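PDB 5UOF: alpha,alpha-trehalose-phosphate synthase (UDP-forming), which belongs to glycosyltransferase family 20, enzymes with the two-domain GT-B fold, and assembles as a pair of identical subunits. Local coordinates for residues D199-A202 against F203-I207. Sequence-based numbering, arbitrary orientation.
Sequences DRQA and FTDYI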
ATOM      1  N   ASP A 199      -7.105 -11.192  -4.377  1.00 11.09           N
ATOM      2  CA  ASP A 199      -5.916 -11.228  -5.224  1.00 14.03           C
ATOM      3  C   ASP A 199      -6.309 -11.306  -6.694  1.00 13.18           C
ATOM      4  O   ASP A 199      -5.762 -10.589  -7.540  1.00 12.98           O
ATOM      5  CB  ASP A 199      -5.037 -12.432  -4.854  1.00 12.77           C
ATOM      6  CG  ASP A 199      -4.576 -12.402  -3.413  1.00 17.56           C
ATOM      7  OD1 ASP A 199      -4.125 -11.330  -2.955  1.00 14.41           O
ATOM      8  OD2 ASP A 199      -4.666 -13.455  -2.743  1.00 21.77           O
ATOM      9  N   ARG A 200      -7.249 -12.195  -7.014  1.00 12.69           N
ATOM     10  CA  ARG A 200      -7.748 -12.311  -8.380  1.00 11.53           C
ATOM     11  C   ARG A 200      -8.308 -10.985  -8.879  1.00 13.95           C
ATOM     12  O   ARG A 200      -8.048 -10.580 -10.022  1.00 18.01           O
ATOM     13  CB  ARG A 200      -8.819 -13.406  -8.437  1.00 12.45           C
ATOM     14  CG  ARG A 200      -9.470 -13.583  -9.798  1.00 16.91           C
ATOM     15  CD  ARG A 200     -10.864 -14.200  -9.693  1.00 21.70           C
ATOM     16  NE  ARG A 200     -11.762 -13.351  -8.912  1.00 28.70           N
ATOM     17  CZ  ARG A 200     -12.310 -12.227  -9.370  1.00 33.69           C
ATOM     18  NH1 ARG A 200     -12.055 -11.813 -10.606  1.00 36.35           N
ATOM     19  NH2 ARG A 200     -13.109 -11.511  -8.590  1.00 30.30           N
ATOM     20  N   GLN A 201      -9.074 -10.290  -8.031  1.00 13.54           N
ATOM     21  CA  GLN A 201      -9.670  -9.025  -8.446  1.00 13.06           C
ATOM     22  C   GLN A 201      -8.621  -7.936  -8.618  1.00 13.34           C
ATOM     23  O   GLN A 201      -8.769  -7.083  -9.497  1.00 12.19           O
ATOM     24  CB  GLN A 201     -10.725  -8.570  -7.437  1.00 15.40           C
ATOM     25  CG  GLN A 201     -11.533  -7.372  -7.924  1.00 15.78           C
ATOM     26  CD  GLN A 201     -12.390  -7.697  -9.141  1.00 22.67           C
ATOM     27  OE1 GLN A 201     -13.204  -8.622  -9.107  1.00 26.78           O
ATOM     28  NE2 GLN A 201     -12.221  -6.932 -10.215  1.00 20.83           N
ATOM     29  N   ALA A 202      -7.570  -7.937  -7.786  1.00 13.84           N
ATOM     30  CA  ALA A 202      -6.502  -6.950  -7.946  1.00 11.57           C
ATOM     31  C   ALA A 202      -5.843  -7.076  -9.312  1.00 12.15           C
ATOM     32  O   ALA A 202      -5.573  -6.069  -9.983  1.00 13.35           O
ATOM     33  CB  ALA A 202      -5.458  -7.117  -6.839  1.00 10.68           C
ATOM     34  N   PHE A 203      -5.567  -8.310  -9.738  1.00 11.65           N
ATOM     35  CA  PHE A 203      -4.982  -8.536 -11.055  1.00 14.30           C
ATOM     36  C   PHE A 203      -5.950  -8.109 -12.152  1.00 14.65           C
ATOM     37  O   PHE A 203      -5.567  -7.413 -13.101  1.00 16.75           O
ATOM     38  CB  PHE A 203      -4.604 -10.012 -11.185  1.00 12.81           C
ATOM     39  CG  PHE A 203      -3.987 -10.378 -12.503  1.00 16.87           C
ATOM     40  CD1 PHE A 203      -2.677 -10.021 -12.794  1.00 14.34           C
ATOM     41  CD2 PHE A 203      -4.703 -11.109 -13.444  1.00 16.79           C
ATOM     42  CE1 PHE A 203      -2.099 -10.366 -14.013  1.00 17.66           C
ATOM     43  CE2 PHE A 203      -4.128 -11.460 -14.665  1.00 18.87           C
ATOM     44  CZ  PHE A 203      -2.824 -11.086 -14.948  1.00 18.82           C
ATOM     45  N   THR A 204      -7.217  -8.512 -12.026  1.00 13.37           N
ATOM     46  CA  THR A 204      -8.233  -8.134 -13.003  1.00 13.47           C
ATOM     47  C   THR A 204      -8.382  -6.619 -13.082  1.00 17.98           C
ATOM     48  O   THR A 204      -8.499  -6.055 -14.177  1.00 16.58           O
ATOM     49  CB  THR A 204      -9.566  -8.796 -12.638  1.00 17.08           C
ATOM     50  OG1 THR A 204      -9.395 -10.218 -12.644  1.00 20.17           O
ATOM     51  CG2 THR A 204     -10.634  -8.439 -13.644  1.00 20.05           C
ATOM     52  N   ASP A 205      -8.370  -5.948 -11.927  1.00 14.77           N
ATOM     53  CA  ASP A 205      -8.445  -4.490 -11.901  1.00 14.20           C
ATOM     54  C   ASP A 205      -7.313  -3.864 -12.702  1.00 14.19           C
ATOM     55  O   ASP A 205      -7.531  -2.904 -13.446  1.00 16.03           O
ATOM     56  CB  ASP A 205      -8.392  -3.975 -10.463  1.00 14.61           C
ATOM     57  CG  ASP A 205      -9.724  -4.104  -9.737  1.00 19.88           C
ATOM     58  OD1 ASP A 205     -10.744  -4.419 -10.382  1.00 17.63           O
ATOM     59  OD2 ASP A 205      -9.738  -3.880  -8.507  1.00 17.63           O
ATOM     60  N   TYR A 206      -6.093  -4.374 -12.538  1.00 14.36           N
ATOM     61  CA  TYR A 206      -4.970  -3.835 -13.298  1.00 13.53           C
ATOM     62  C   TYR A 206      -5.234  -3.947 -14.791  1.00 15.27           C
ATOM     63  O   TYR A 206      -5.083  -2.973 -15.538  1.00 15.87           O
ATOM     64  CB  TYR A 206      -3.671  -4.563 -12.923  1.00 13.55           C
ATOM     65  CG  TYR A 206      -2.421  -3.939 -13.535  1.00 13.53           C
ATOM     66  CD1 TYR A 206      -2.043  -4.219 -14.846  1.00 16.60           C
ATOM     67  CD2 TYR A 206      -1.608  -3.088 -12.791  1.00 13.38           C
ATOM     68  CE1 TYR A 206      -0.903  -3.653 -15.396  1.00 18.85           C
ATOM     69  CE2 TYR A 206      -0.469  -2.514 -13.343  1.00 13.81           C
ATOM     70  CZ  TYR A 206      -0.125  -2.803 -14.645  1.00 14.38           C
ATOM     71  OH  TYR A 206       1.001  -2.240 -15.200  1.00 14.89           O
ATOM     72  N   ILE A 207      -5.649  -5.137 -15.239  1.00 14.60           N
ATOM     73  CA  ILE A 207      -5.855  -5.385 -16.668  1.00 15.03           C
ATOM     74  C   ILE A 207      -6.961  -4.488 -17.214  1.00 20.13           C
ATOM     75  O   ILE A 207      -6.802  -3.834 -18.252  1.00 19.09           O
ATOM     76  CB  ILE A 207      -6.185  -6.872 -16.901  1.00 17.67           C
ATOM     77  CG1 ILE A 207      -5.015  -7.767 -16.484  1.00 22.15           C
ATOM     78  CG2 ILE A 207      -6.606  -7.109 -18.350  1.00 21.89           C
ATOM     79  CD1 ILE A 207      -3.866  -7.720 -17.425  1.00 28.27           C
TER
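Gln201 reaches one helical turn ahead to Asp205, its NE2 donating to OD1 at 2.9 Å. The bond is nearly straight, and OD1 lies in the amide plane, while NE2 meets it from above the carboxylate plane; the two planes are turned 47° apart. A bend at chi2 (66°) folds the glutamine chain over so that the amide arrives beside the acid. The other end of the same amide takes a second bond, from Arg200 NH2 to Gln201 OE1 (2.9 Å), which should fix the rotation of the group. Arg200 in turn pairs through NE with Asp197, and Asp205 OD2 forms a salt bridge with Arg209 of the second subunit, whose side chain also packs on Gln201; a chain of polar groups thus runs along this helix to the dimer interface.

Backbone and hydroxyl bonds make up the rest. Arg200 O is gripped twice by Thr204, by N and by OG1, each at 3.0 Å; with chi1 at -60°, OG1 stands beside its own backbone N and turns back to the Arg200 carbonyl, meeting it from above the carbonyl plane. Phe203 N to Asp199 O, Asp205 N to Gln201 O (2.7 Å) and Tyr206 N to Ala202 O continue the regular i to i+4 pattern of an alpha-helix, here helix 197-209, which follows strand 191-194 of the N-terminal Rossmann-like domain of the GT-B fold.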